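Local coordinates for protein mnemiopsin 1 (Mnemiopsis leidyi, PDB 5VP3) that is a calcium-regulated photoprotein of the EF-hand type from a comb jelly, which probably emits light from a bound coelenterazine-derived substrate when calcium binds, at residues 65-70 against 132-137; 11-16 against 109-114; 126-131 against 181-186; 143-148 against 161-166. All blocks are in the same frame, centred on the assembly; numbering follows the deposited sequence.

Overall arrangement
Contacts 1, 3 and 4 form one connected group, and contact 2 lies on the other side of the chain's centre from contacts 1 and 4. Contact 3 is buried and nearest the centre, about 9 Å from it. Contact 2 is also buried but lies about 16 Å out. Contacts 1 and 4 are partly buried. Helix 123-135 serves contacts 1 and 3. Contacts 1 and 4 share one cadmium ion, bound by Asp136 and Glu147, and contact 4 is nested inside the loop closed by contact 3. Contact 1 combines a carboxylate-to-backbone bond with valine packing. Contacts 3 and 4 rest on phenylalanine rings, and contact 2 on aliphatic carbons and a tyrosine.

Contact 1. Residues 65-70 against 132-137; sequences QLVNAT and YDVLDD. With CD (cadmium ion), chain C.
Val67 faces Asp137 with CA atoms 5.9 Å apart and Ala69 faces Val134 at 5.4 Å between CA atoms, which sets the link between helix 53-66 and helix 71-87 against the C-terminal end of helix 123-135. The polar part centres on the carboxylate of Asp137. Its OD1 accepts the backbone N of Asn68 at 2.9 Å, with an N-H...O angle of 165°. The donor comes in on the syn side, 32° out of the carboxylate plane. OD2 takes a hydrogen from water 1, which also donates to Leu66 O. One carboxylate thus holds Asn68 N directly and Leu66 O through a water. It also lies against Val67, with Asp137 CG 3.5 Å from Val67 CB. With Val67 CG1 anti to the carbonyl carbon (chi1 -56°), Val67 CG2 reaches Val134 CG1 at 3.9 Å. The two valines cross at about a right angle. Ala69 CB adds a looser apolar touch, 4.1 Å from Val134 CG1. Asp136 points away and binds cadmium through OD1 at 2.2 Å. Asp140, Thr142 and Glu147 bind the same ion. The arrangement is that of an EF-hand, where the first loop ligand follows the entering helix.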
loop_
_atom_site.group_PDB
_atom_site.type_symbol
_atom_site.label_atom_id
_atom_site.label_comp_id
_atom_site.label_asym_id
_atom_site.label_seq_id
_atom_site.Cartn_x
_atom_site.Cartn_y
_atom_site.Cartn_z
ATOM N N GLN A 65 -0.221 -16.476 6.931
ATOM C CA GLN A 65 0.025 -17.911 6.893
ATOM C C GLN A 65 1.497 -18.233 7.039
ATOM O O GLN A 65 1.840 -19.273 7.600
ATOM C CB GLN A 65 -0.477 -18.491 5.585
ATOM C CG GLN A 65 -1.998 -18.407 5.387
ATOM C CD GLN A 65 -2.436 -18.888 4.013
ATOM O OE1 GLN A 65 -1.931 -19.906 3.519
ATOM N NE2 GLN A 65 -3.379 -18.152 3.373
ATOM N N LEU A 66 2.375 -17.354 6.545
ATOM C CA LEU A 66 3.801 -17.633 6.457
ATOM C C LEU A 66 4.569 -17.259 7.706
ATOM O O LEU A 66 5.765 -17.497 7.761
ATOM C CB LEU A 66 4.414 -16.895 5.292
ATOM C CG LEU A 66 3.964 -17.435 3.952
ATOM C CD1 LEU A 66 4.300 -16.442 2.930
ATOM C CD2 LEU A 66 4.642 -18.732 3.627
ATOM N N VAL A 67 3.929 -16.664 8.699
ATOM C CA VAL A 67 4.593 -16.276 9.924
ATOM C C VAL A 67 3.725 -16.776 11.061
ATOM O O VAL A 67 2.693 -17.396 10.828
ATOM C CB VAL A 67 4.814 -14.749 10.024
ATOM C CG1 VAL A 67 5.605 -14.234 8.816
ATOM C CG2 VAL A 67 3.492 -14.005 10.140
ATOM N N ASN A 68 4.130 -16.477 12.293
ATOM C CA ASN A 68 3.323 -16.813 13.467
ATOM C C ASN A 68 3.165 -15.539 14.290
ATOM O O ASN A 68 3.758 -15.360 15.359
ATOM C CB ASN A 68 3.941 -17.965 14.245
ATOM C CG ASN A 68 3.728 -19.295 13.548
ATOM O OD1 ASN A 68 2.588 -19.741 13.378
ATOM N ND2 ASN A 68 4.811 -19.924 13.122
ATOM N N ALA A 69 2.316 -14.652 13.789
ATOM C CA ALA A 69 2.117 -13.354 14.401
ATOM C C ALA A 69 1.041 -13.464 15.455
ATOM O O ALA A 69 0.223 -14.385 15.455
ATOM C CB ALA A 69 1.725 -12.323 13.340
ATOM N N THR A 70 1.026 -12.508 16.358
ATOM C CA THR A 70 -0.044 -12.549 17.330
ATOM C C THR A 70 -1.369 -12.160 16.697
ATOM O O THR A 70 -1.432 -11.437 15.695
ATOM C CB THR A 70 0.218 -11.605 18.490
ATOM O OG1 THR A 70 0.170 -10.255 18.019
ATOM C CG2 THR A 70 1.570 -11.941 19.107
ATOM N N TYR A 132 4.913 -4.282 9.833
ATOM C CA TYR A 132 6.200 -4.426 10.499
ATOM C C TYR A 132 6.155 -5.544 11.511
ATOM O O TYR A 132 6.963 -6.472 11.480
ATOM C CB TYR A 132 6.565 -3.117 11.197
ATOM C CG TYR A 132 7.992 -2.974 11.639
ATOM C CD1 TYR A 132 8.937 -2.452 10.794
ATOM C CD2 TYR A 132 8.378 -3.289 12.949
ATOM C CE1 TYR A 132 10.281 -2.280 11.209
ATOM C CE2 TYR A 132 9.691 -3.132 13.369
ATOM C CZ TYR A 132 10.633 -2.622 12.495
ATOM O OH TYR A 132 11.914 -2.446 12.915
ATOM N N ASP A 133 5.222 -5.441 12.442
ATOM C CA ASP A 133 5.148 -6.407 13.517
ATOM C C ASP A 133 4.816 -7.791 12.985
ATOM O O ASP A 133 5.239 -8.793 13.545
ATOM C CB ASP A 133 4.114 -5.948 14.534
ATOM C CG ASP A 133 4.488 -4.640 15.180
ATOM O OD1 ASP A 133 5.697 -4.356 15.288
ATOM O OD2 ASP A 133 3.571 -3.912 15.585
ATOM N N VAL A 134 4.029 -7.878 11.932
ATOM C CA VAL A 134 3.721 -9.193 11.400
ATOM C C VAL A 134 4.952 -9.788 10.720
ATOM O O VAL A 134 5.235 -10.989 10.845
ATOM C CB VAL A 134 2.502 -9.071 10.467
ATOM C CG1 VAL A 134 2.220 -10.345 9.746
ATOM C CG2 VAL A 134 1.288 -8.702 11.285
ATOM N N LEU A 135 5.711 -8.959 10.005
ATOM C CA LEU A 135 6.930 -9.429 9.346
ATOM C C LEU A 135 7.973 -9.868 10.356
ATOM O O LEU A 135 8.794 -10.739 10.076
ATOM C CB LEU A 135 7.538 -8.318 8.469
ATOM C CG LEU A 135 7.124 -8.176 7.002
ATOM C CD1 LEU A 135 5.708 -8.074 6.914
ATOM C CD2 LEU A 135 7.723 -6.907 6.469
ATOM N N ASP A 136 8.011 -9.211 11.494
ATOM C CA ASP A 136 9.037 -9.468 12.470
ATOM C C ASP A 136 8.743 -10.774 13.163
ATOM O O ASP A 136 8.423 -10.757 14.330
ATOM C CB ASP A 136 9.085 -8.345 13.491
ATOM C CG ASP A 136 10.054 -8.630 14.617
ATOM O OD1 ASP A 136 10.941 -9.492 14.438
ATOM O OD2 ASP A 136 9.912 -7.997 15.694
ATOM N N ASP A 137 8.870 -11.902 12.485
ATOM C CA ASP A 137 8.545 -13.188 13.093
ATOM C C ASP A 137 9.556 -13.593 14.157
ATOM O O ASP A 137 9.220 -14.436 14.995
ATOM C CB ASP A 137 8.493 -14.239 11.989
ATOM C CG ASP A 137 7.481 -15.366 12.250
ATOM O OD1 ASP A 137 6.571 -15.240 13.111
ATOM O OD2 ASP A 137 7.626 -16.380 11.524
HETATM CD CD CD C . 12.812 -9.644 13.198
HETATM O O HOH W 1 8.515 -16.790 8.997
HETATM O O HOH W 2 15.412 -10.116 12.638
#

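Contact 2. Residues 11-16 against 109-114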
loop_
_atom_site.group_PDB
_atom_site.type_symbol
_atom_site.label_atom_id
_atom_site.label_comp_id
_atom_site.label_asym_id
_atom_site.label_seq_id
_atom_site.Cartn_x
_atom_site.Cartn_y
_atom_site.Cartn_z
ATOM N N TYR A 11 -11.080 11.849 -2.448
ATOM C CA TYR A 11 -11.806 13.055 -2.860
ATOM C C TYR A 11 -12.620 13.613 -1.701
ATOM O O TYR A 11 -12.559 14.814 -1.406
ATOM C CB TYR A 11 -12.717 12.769 -4.067
ATOM C CG TYR A 11 -11.976 12.871 -5.374
ATOM C CD1 TYR A 11 -11.416 14.078 -5.790
ATOM C CD2 TYR A 11 -11.808 11.764 -6.182
ATOM C CE1 TYR A 11 -10.704 14.164 -6.989
ATOM C CE2 TYR A 11 -11.114 11.845 -7.366
ATOM C CZ TYR A 11 -10.576 13.040 -7.770
ATOM O OH TYR A 11 -9.899 13.058 -8.961
ATOM N N ARG A 12 -13.363 12.749 -1.000
ATOM C CA ARG A 12 -14.089 13.224 0.176
ATOM C C ARG A 12 -13.167 14.031 1.094
ATOM O O ARG A 12 -13.501 15.136 1.530
ATOM C CB ARG A 12 -14.693 12.037 0.914
ATOM C CG ARG A 12 -15.582 12.400 2.101
ATOM C CD ARG A 12 -15.798 11.141 2.948
ATOM N NE ARG A 12 -16.514 11.422 4.185
ATOM C CZ ARG A 12 -16.661 10.556 5.190
ATOM N NH1 ARG A 12 -16.137 9.325 5.129
ATOM N NH2 ARG A 12 -17.323 10.929 6.281
ATOM N N TYR A 13 -11.979 13.506 1.371
ATOM C CA TYR A 13 -11.122 14.166 2.343
ATOM C C TYR A 13 -10.611 15.500 1.812
ATOM O O TYR A 13 -10.599 16.502 2.532
ATOM C CB TYR A 13 -9.960 13.249 2.707
ATOM C CG TYR A 13 -8.892 13.979 3.414
ATOM C CD1 TYR A 13 -9.093 14.453 4.699
ATOM C CD2 TYR A 13 -7.687 14.229 2.802
ATOM C CE1 TYR A 13 -8.112 15.143 5.358
ATOM C CE2 TYR A 13 -6.690 14.921 3.451
ATOM C CZ TYR A 13 -6.911 15.374 4.731
ATOM O OH TYR A 13 -5.921 16.055 5.393
ATOM N N LEU A 14 -10.157 15.529 0.565
ATOM C CA LEU A 14 -9.606 16.755 0.024
ATOM C C LEU A 14 -10.658 17.846 0.037
ATOM O O LEU A 14 -10.400 18.968 0.493
ATOM C CB LEU A 14 -9.094 16.517 -1.388
ATOM C CG LEU A 14 -7.890 15.570 -1.445
ATOM C CD1 LEU A 14 -7.613 15.242 -2.875
ATOM C CD2 LEU A 14 -6.640 16.206 -0.758
ATOM N N ARG A 15 -11.869 17.520 -0.423
ATOM C CA ARG A 15 -12.924 18.540 -0.457
ATOM C C ARG A 15 -13.298 19.001 0.954
ATOM O O ARG A 15 -13.636 20.169 1.154
ATOM C CB ARG A 15 -14.168 18.022 -1.189
ATOM C CG ARG A 15 -13.980 17.600 -2.663
ATOM C CD ARG A 15 -12.927 18.440 -3.436
ATOM N NE ARG A 15 -12.791 17.984 -4.833
ATOM C CZ ARG A 15 -11.655 17.981 -5.544
ATOM N NH1 ARG A 15 -10.508 18.399 -5.023
ATOM N NH2 ARG A 15 -11.667 17.565 -6.802
ATOM N N SER A 16 -13.204 18.112 1.945
ATOM C CA SER A 16 -13.506 18.484 3.317
ATOM C C SER A 16 -12.543 19.529 3.870
ATOM O O SER A 16 -12.913 20.242 4.810
ATOM C CB SER A 16 -13.493 17.245 4.217
ATOM O OG SER A 16 -12.180 16.745 4.435
ATOM N N ALA A 109 -2.529 10.023 -3.505
ATOM C CA ALA A 109 -1.221 10.631 -3.279
ATOM C C ALA A 109 -1.360 12.085 -2.850
ATOM O O ALA A 109 -0.606 12.556 -1.988
ATOM C CB ALA A 109 -0.356 10.549 -4.536
ATOM N N GLU A 110 -2.254 12.835 -3.499
ATOM C CA GLU A 110 -2.502 14.207 -3.069
ATOM C C GLU A 110 -3.027 14.250 -1.640
ATOM O O GLU A 110 -2.629 15.116 -0.856
ATOM C CB GLU A 110 -3.483 14.886 -4.015
ATOM C CG GLU A 110 -3.848 16.298 -3.620
ATOM C CD GLU A 110 -2.712 17.304 -3.709
ATOM O OE1 GLU A 110 -1.738 17.056 -4.440
ATOM O OE2 GLU A 110 -2.808 18.372 -3.047
ATOM N N ALA A 111 -3.928 13.326 -1.281
ATOM C CA ALA A 111 -4.461 13.303 0.078
ATOM C C ALA A 111 -3.367 13.011 1.111
ATOM O O ALA A 111 -3.360 13.601 2.191
ATOM C CB ALA A 111 -5.594 12.285 0.171
ATOM N N GLU A 112 -2.413 12.127 0.795
ATOM C CA GLU A 112 -1.279 11.951 1.696
ATOM C C GLU A 112 -0.453 13.230 1.805
ATOM O O GLU A 112 0.040 13.560 2.883
ATOM C CB GLU A 112 -0.390 10.776 1.240
ATOM C CG GLU A 112 -0.997 9.402 1.490
ATOM C CD GLU A 112 -0.806 8.910 2.904
ATOM O OE1 GLU A 112 0.325 8.522 3.303
ATOM O OE2 GLU A 112 -1.814 8.891 3.635
ATOM N N ARG A 113 -0.242 13.941 0.698
ATOM C CA ARG A 113 0.480 15.214 0.792
ATOM C C ARG A 113 -0.264 16.232 1.665
ATOM O O ARG A 113 0.358 17.005 2.407
ATOM C CB ARG A 113 0.724 15.788 -0.610
ATOM C CG ARG A 113 1.837 15.005 -1.385
ATOM C CD ARG A 113 2.194 15.663 -2.716
ATOM N NE ARG A 113 1.060 15.746 -3.651
ATOM C CZ ARG A 113 0.845 14.912 -4.677
ATOM N NH1 ARG A 113 1.672 13.900 -4.939
ATOM N NH2 ARG A 113 -0.208 15.096 -5.464
ATOM N N GLU A 114 -1.597 16.251 1.585
ATOM C CA GLU A 114 -2.405 17.190 2.373
ATOM C C GLU A 114 -2.296 16.846 3.850
ATOM O O GLU A 114 -2.055 17.711 4.693
ATOM C CB GLU A 114 -3.858 17.118 1.876
ATOM C CG GLU A 114 -4.860 18.086 2.497
ATOM C CD GLU A 114 -4.506 19.548 2.242
ATOM O OE1 GLU A 114 -3.950 19.844 1.170
ATOM O OE2 GLU A 114 -4.776 20.397 3.114
#
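Leu14 has the most surface buried here, and it lies across Glu110, Ala111 and Glu114. Its CD2 is the busier branch. It sits 3.7 Å from Ala111 CA and 3.9 Å from Glu114 CB. Its CD1 meets the aliphatic part of Glu110, 4.0 Å from CG. Leu14 and Glu110 cross at about a right angle. Tyr13 comes next. Its CG is anti to the backbone N (chi1 166°), which carries the ring towards helix 101-117. Ring atom CD2 lies 3.9 Å from Ala111 CB. The phenol end meets Glu114, with OH 3.7 Å from CG. The ring approaches that methylene obliquely. Ala111 is the third main partner, and its small side chain lets both residues come close to the helix backbone. The Glu114 chain bends at chi2 (62°). Its methylenes pack on Tyr13 and Leu14, and its carboxylate pairs with Arg118 and accepts from Asn19. The contact surface is therefore mainly carbon, although two glutamates border it. The two helix segments approach to 9.5 Å between axes and cross at 41°. Around them, Tyr11 and Leu14 also touch Val107 one turn earlier on helix 101-117, and Tyr11 OH bonds to Glu103. The loop carrying Asn19 and Trp21 covers Glu110. Glu112 points away from helix 9-16 and bonds to Ser122 and to the backbone N of Leu123, where helix 123-135 begins.

Contact 3. Residues 126-131 against 181-186; sequences LLSNAY and ELVHLF. With NI (nickel (II) ion), chain F; CD (cadmium ion), chain D.
Ser128 lies against the ring of Phe186 at the centre of the contact, between helix segments that cross at 124° with axes 8.8 Å apart. The CA of Ser128 makes an off-centre CH-pi contact, 4.1 Å from the centroid of the Phe186 ring. Ser128 OG also lies over one face of that ring, offset toward the rim. Tyr131 meets the same phenylalanine. Its CD1 stands at the edge of the Phe186 ring, 3.8 Å from CE2. The two ring planes are 58° apart, an oblique pair. Apolar packing adds Leu127, whose CG lies 4.1 Å from Phe186 CE2. Carbons of Leu182 and Val183 lie round the oxygens of Ser128. Leu182 CD2 is 3.5 Å from Ser128 O, and Val183 CG2 is 3.8 Å from Ser128 OG. The polar part is small. Ser128 OG stands anti to its own backbone N and comes within 3.2 Å of Val183 N, but the angle is too poor for a hydrogen bond. Glu181 and His184 both point away from helix 123-135. Glu181 OE1 binds cadmium together with Asp170, Thr174, Lys176 and Glu178. His184 ND1 binds a nickel ion at 2.0 Å, apart from that loop site. The chemistry implies that the side of helix 179-190 facing helix 123-135 is held mainly by carbon contacts, while Glu181 on another side serves the EF-hand cadmium.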
loop_
_atom_site.group_PDB
_atom_site.type_symbol
_atom_site.label_atom_id
_atom_site.label_comp_id
_atom_site.label_asym_id
_atom_site.label_seq_id
_atom_site.Cartn_x
_atom_site.Cartn_y
_atom_site.Cartn_z
ATOM N N LEU A 126 0.889 4.054 8.531
ATOM C CA LEU A 126 0.008 3.126 9.236
ATOM C C LEU A 126 0.121 1.709 8.659
ATOM O O LEU A 126 0.203 0.720 9.399
ATOM C CB LEU A 126 -1.450 3.635 9.155
ATOM C CG LEU A 126 -2.584 2.657 9.510
ATOM C CD1 LEU A 126 -2.640 2.413 11.011
ATOM C CD2 LEU A 126 -3.908 3.155 9.081
ATOM N N LEU A 127 0.075 1.582 7.334
ATOM C CA LEU A 127 0.175 0.257 6.716
ATOM C C LEU A 127 1.538 -0.370 6.992
ATOM O O LEU A 127 1.643 -1.555 7.319
ATOM C CB LEU A 127 -0.061 0.396 5.219
ATOM C CG LEU A 127 -0.032 -0.827 4.318
ATOM C CD1 LEU A 127 -1.216 -1.650 4.600
ATOM C CD2 LEU A 127 -0.040 -0.444 2.860
ATOM N N SER A 128 2.598 0.422 6.905
ATOM C CA SER A 128 3.939 -0.121 7.097
ATOM C C SER A 128 4.149 -0.577 8.530
ATOM O O SER A 128 4.690 -1.668 8.767
ATOM C CB SER A 128 4.971 0.938 6.702
ATOM O OG SER A 128 6.280 0.487 6.896
ATOM N N ASN A 129 3.728 0.232 9.507
ATOM C CA ASN A 129 3.935 -0.131 10.907
ATOM C C ASN A 129 3.063 -1.300 11.362
ATOM O O ASN A 129 3.447 -2.031 12.297
ATOM C CB ASN A 129 3.712 1.106 11.774
ATOM C CG ASN A 129 4.917 2.057 11.710
ATOM O OD1 ASN A 129 6.055 1.619 11.807
ATOM N ND2 ASN A 129 4.673 3.335 11.497
ATOM N N ALA A 130 1.926 -1.535 10.704
ATOM C CA ALA A 130 1.167 -2.736 11.029
ATOM C C ALA A 130 1.815 -3.975 10.429
ATOM O O ALA A 130 1.862 -5.045 11.061
ATOM C CB ALA A 130 -0.269 -2.609 10.530
ATOM N N TYR A 131 2.284 -3.874 9.205
ATOM C CA TYR A 131 2.951 -5.022 8.623
ATOM C C TYR A 131 4.233 -5.327 9.372
ATOM O O TYR A 131 4.622 -6.492 9.502
ATOM C CB TYR A 131 3.280 -4.753 7.175
ATOM C CG TYR A 131 2.322 -5.320 6.179
ATOM C CD1 TYR A 131 1.265 -4.577 5.721
ATOM C CD2 TYR A 131 2.505 -6.590 5.659
ATOM C CE1 TYR A 131 0.391 -5.085 4.767
ATOM C CE2 TYR A 131 1.644 -7.106 4.736
ATOM C CZ TYR A 131 0.568 -6.343 4.297
ATOM O OH TYR A 131 -0.308 -6.804 3.340
ATOM N N GLU A 181 12.622 2.833 8.049
ATOM C CA GLU A 181 13.138 2.354 6.795
ATOM C C GLU A 181 12.120 1.479 6.092
ATOM O O GLU A 181 12.142 1.381 4.864
ATOM C CB GLU A 181 14.438 1.597 7.028
ATOM C CG GLU A 181 15.545 2.468 7.655
ATOM C CD GLU A 181 16.808 1.697 7.953
ATOM O OE1 GLU A 181 16.648 0.487 8.192
ATOM O OE2 GLU A 181 17.942 2.277 7.869
ATOM N N LEU A 182 11.254 0.807 6.841
ATOM C CA LEU A 182 10.210 0.060 6.162
ATOM C C LEU A 182 9.165 1.035 5.624
ATOM O O LEU A 182 8.647 0.841 4.520
ATOM C CB LEU A 182 9.590 -0.978 7.093
ATOM C CG LEU A 182 8.579 -1.923 6.447
ATOM C CD1 LEU A 182 9.185 -2.908 5.501
ATOM C CD2 LEU A 182 7.744 -2.679 7.452
ATOM N N VAL A 183 8.922 2.136 6.345
ATOM C CA VAL A 183 8.083 3.189 5.786
ATOM C C VAL A 183 8.650 3.630 4.450
ATOM O O VAL A 183 7.950 3.653 3.424
ATOM C CB VAL A 183 7.968 4.375 6.764
ATOM C CG1 VAL A 183 7.273 5.570 6.104
ATOM C CG2 VAL A 183 7.222 3.971 7.964
ATOM N N HIS A 184 9.932 3.973 4.431
ATOM C CA HIS A 184 10.544 4.392 3.179
ATOM C C HIS A 184 10.245 3.370 2.088
ATOM O O HIS A 184 9.838 3.723 0.972
ATOM C CB HIS A 184 12.065 4.581 3.359
ATOM C CG HIS A 184 12.810 4.823 2.073
ATOM N ND1 HIS A 184 13.243 6.077 1.683
ATOM C CD2 HIS A 184 13.188 3.974 1.082
ATOM C CE1 HIS A 184 13.858 5.987 0.516
ATOM N NE2 HIS A 184 13.832 4.722 0.123
ATOM N N LEU A 185 10.453 2.089 2.399
ATOM C CA LEU A 185 10.246 1.015 1.424
ATOM C C LEU A 185 8.799 0.939 0.967
ATOM O O LEU A 185 8.512 0.758 -0.225
ATOM C CB LEU A 185 10.657 -0.295 2.072
ATOM C CG LEU A 185 10.858 -1.490 1.176
ATOM C CD1 LEU A 185 11.789 -2.455 1.905
ATOM C CD2 LEU A 185 9.528 -2.182 0.845
ATOM N N PHE A 186 7.866 1.068 1.909
ATOM C CA PHE A 186 6.440 0.968 1.589
ATOM C C PHE A 186 5.953 2.178 0.802
ATOM O O PHE A 186 5.045 2.062 -0.022
ATOM C CB PHE A 186 5.627 0.804 2.887
ATOM C CG PHE A 186 5.311 -0.648 3.249
ATOM C CD1 PHE A 186 6.292 -1.620 3.293
ATOM C CD2 PHE A 186 4.046 -1.016 3.582
ATOM C CE1 PHE A 186 5.979 -2.934 3.636
ATOM C CE2 PHE A 186 3.746 -2.311 3.916
ATOM C CZ PHE A 186 4.726 -3.268 3.938
HETATM NI NI NI F . 13.612 7.780 2.746
HETATM CD CD CD D . 18.658 -0.184 9.216
#

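Contact 4. Residues 143-148 against 161-166. With CD (cadmium ion), chain C.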
loop_
_atom_site.group_PDB
_atom_site.type_symbol
_atom_site.label_atom_id
_atom_site.label_comp_id
_atom_site.label_asym_id
_atom_site.label_seq_id
_atom_site.Cartn_x
_atom_site.Cartn_y
_atom_site.Cartn_z
ATOM N N VAL A 143 13.017 -5.832 11.252
ATOM C CA VAL A 143 12.762 -6.679 10.104
ATOM C C VAL A 143 14.083 -6.968 9.414
ATOM O O VAL A 143 14.769 -6.036 8.959
ATOM C CB VAL A 143 11.749 -6.015 9.165
ATOM C CG1 VAL A 143 11.521 -6.855 7.924
ATOM C CG2 VAL A 143 10.437 -5.789 9.928
ATOM N N ASP A 144 14.454 -8.255 9.340
ATOM C CA ASP A 144 15.705 -8.630 8.671
ATOM C C ASP A 144 15.399 -9.159 7.273
ATOM O O ASP A 144 14.239 -9.199 6.857
ATOM C CB ASP A 144 16.505 -9.614 9.544
ATOM C CG ASP A 144 15.938 -11.029 9.565
ATOM O OD1 ASP A 144 14.903 -11.301 8.919
ATOM O OD2 ASP A 144 16.585 -11.872 10.232
ATOM N N VAL A 145 16.443 -9.505 6.489
ATOM C CA VAL A 145 16.189 -9.709 5.061
ATOM C C VAL A 145 15.312 -10.922 4.845
ATOM O O VAL A 145 14.486 -10.928 3.921
ATOM C CB VAL A 145 17.473 -9.834 4.209
ATOM C CG1 VAL A 145 18.298 -8.617 4.297
ATOM C CG2 VAL A 145 18.272 -11.031 4.604
ATOM N N GLU A 146 15.499 -11.976 5.646
ATOM C CA GLU A 146 14.628 -13.156 5.524
ATOM C C GLU A 146 13.186 -12.786 5.848
ATOM O O GLU A 146 12.254 -13.176 5.135
ATOM C CB GLU A 146 15.107 -14.291 6.438
ATOM C CG GLU A 146 16.341 -15.065 5.959
ATOM C CD GLU A 146 16.208 -15.659 4.556
ATOM O OE1 GLU A 146 15.078 -15.918 4.102
ATOM O OE2 GLU A 146 17.247 -15.858 3.894
ATOM N N GLU A 147 12.982 -11.982 6.895
ATOM C CA GLU A 147 11.625 -11.511 7.154
ATOM C C GLU A 147 11.059 -10.754 5.964
ATOM O O GLU A 147 9.862 -10.879 5.673
ATOM C CB GLU A 147 11.610 -10.705 8.457
ATOM C CG GLU A 147 11.818 -11.651 9.655
ATOM C CD GLU A 147 12.032 -10.948 10.997
ATOM O OE1 GLU A 147 11.833 -11.568 12.051
ATOM O OE2 GLU A 147 12.427 -9.784 11.026
ATOM N N LEU A 148 11.889 -10.016 5.215
ATOM C CA LEU A 148 11.330 -9.273 4.081
ATOM C C LEU A 148 11.067 -10.196 2.894
ATOM O O LEU A 148 10.085 -10.008 2.166
ATOM C CB LEU A 148 12.248 -8.130 3.649
ATOM C CG LEU A 148 11.692 -7.268 2.515
ATOM C CD1 LEU A 148 10.463 -6.437 3.008
ATOM C CD2 LEU A 148 12.770 -6.373 1.920
ATOM N N ALA A 161 14.033 -10.012 -5.202
ATOM C CA ALA A 161 13.760 -8.582 -5.126
ATOM C C ALA A 161 14.039 -8.046 -3.720
ATOM O O ALA A 161 14.391 -6.872 -3.561
ATOM C CB ALA A 161 12.316 -8.289 -5.525
ATOM N N ALA A 162 13.915 -8.894 -2.694
ATOM C CA ALA A 162 14.090 -8.430 -1.323
ATOM C C ALA A 162 15.479 -7.839 -1.114
ATOM O O ALA A 162 15.623 -6.758 -0.528
ATOM C CB ALA A 162 13.837 -9.576 -0.341
ATOM N N TYR A 163 16.521 -8.540 -1.580
ATOM C CA TYR A 163 17.889 -8.075 -1.358
ATOM C C TYR A 163 18.082 -6.664 -1.896
ATOM O O TYR A 163 18.710 -5.823 -1.241
ATOM C CB TYR A 163 18.892 -9.054 -1.983
ATOM C CG TYR A 163 18.886 -10.413 -1.298
ATOM C CD1 TYR A 163 19.549 -10.616 -0.076
ATOM C CD2 TYR A 163 18.204 -11.490 -1.864
ATOM C CE1 TYR A 163 19.531 -11.866 0.553
ATOM C CE2 TYR A 163 18.181 -12.736 -1.251
ATOM C CZ TYR A 163 18.838 -12.922 -0.047
ATOM O OH TYR A 163 18.792 -14.172 0.544
ATOM N N THR A 164 17.499 -6.372 -3.054
ATOM C CA THR A 164 17.610 -5.042 -3.656
ATOM C C THR A 164 16.954 -3.981 -2.784
ATOM O O THR A 164 17.578 -2.970 -2.433
ATOM C CB THR A 164 16.954 -5.047 -5.045
ATOM O OG1 THR A 164 17.382 -6.201 -5.783
ATOM C CG2 THR A 164 17.287 -3.775 -5.822
ATOM N N PHE A 165 15.667 -4.171 -2.475
ATOM C CA PHE A 165 14.928 -3.201 -1.675
ATOM C C PHE A 165 15.596 -2.989 -0.332
ATOM O O PHE A 165 15.729 -1.859 0.142
ATOM C CB PHE A 165 13.508 -3.684 -1.426
ATOM C CG PHE A 165 12.619 -3.631 -2.617
ATOM C CD1 PHE A 165 12.129 -2.414 -3.087
ATOM C CD2 PHE A 165 12.218 -4.804 -3.239
ATOM C CE1 PHE A 165 11.278 -2.364 -4.179
ATOM C CE2 PHE A 165 11.369 -4.766 -4.328
ATOM C CZ PHE A 165 10.895 -3.535 -4.800
ATOM N N PHE A 166 16.008 -4.082 0.297
ATOM C CA PHE A 166 16.593 -4.013 1.620
ATOM C C PHE A 166 17.845 -3.157 1.595
ATOM O O PHE A 166 17.963 -2.182 2.338
ATOM C CB PHE A 166 16.908 -5.418 2.101
ATOM C CG PHE A 166 17.041 -5.531 3.572
ATOM C CD1 PHE A 166 18.171 -5.079 4.211
ATOM C CD2 PHE A 166 16.027 -6.079 4.318
ATOM C CE1 PHE A 166 18.304 -5.185 5.585
ATOM C CE2 PHE A 166 16.148 -6.191 5.685
ATOM C CZ PHE A 166 17.298 -5.734 6.323
HETATM CD CD CD C . 12.812 -9.644 13.198
HETATM O O HOH W 2 15.412 -10.116 12.638
#
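Ala162 begins the contact, with Ala162 CB packed 4.1 Å from Leu148 CD2. The same leucine carbon lies 3.8 Å from Ala162 O. Tyr163 points away at its start, but its ring swings back to bring CE1 within 4.3 Å of Val145 CG2. Its hydroxyl bonds to Lys149, which also forms a salt bridge with Glu146. Phe165 adds little, with Phe165 CB 4.4 Å from Leu148 CD2. Its ring leads away from Leu148; the side chain also touches Met152, and its CB meets Leu185. Phe166 has the largest share of the contact. Its CG lies anti to the backbone N (chi1 -159°), and the ring reaches the start of helix 145-154. There Val145 CG1 sits over the ring centre, a tight CH-pi contact 3.3 Å from the centroid and 7° off the normal. Leu148 CD2 and Val143 O come in at the ring edge. Beside the ring, Asp144 and Glu147 form a capping box. Glu147 N donates to Asp144 OD1, and Asp144 N to Glu147 OE2 at 3.0 Å. Glu147 binds cadmium with both oxygens, as the last ligand of an EF-hand loop does. Helix 145-154 leaves that loop, and helix 161-169 enters the next one. Backbone bonds between Val143 and Leu177 join the two loops, as in a paired EF-hand domain.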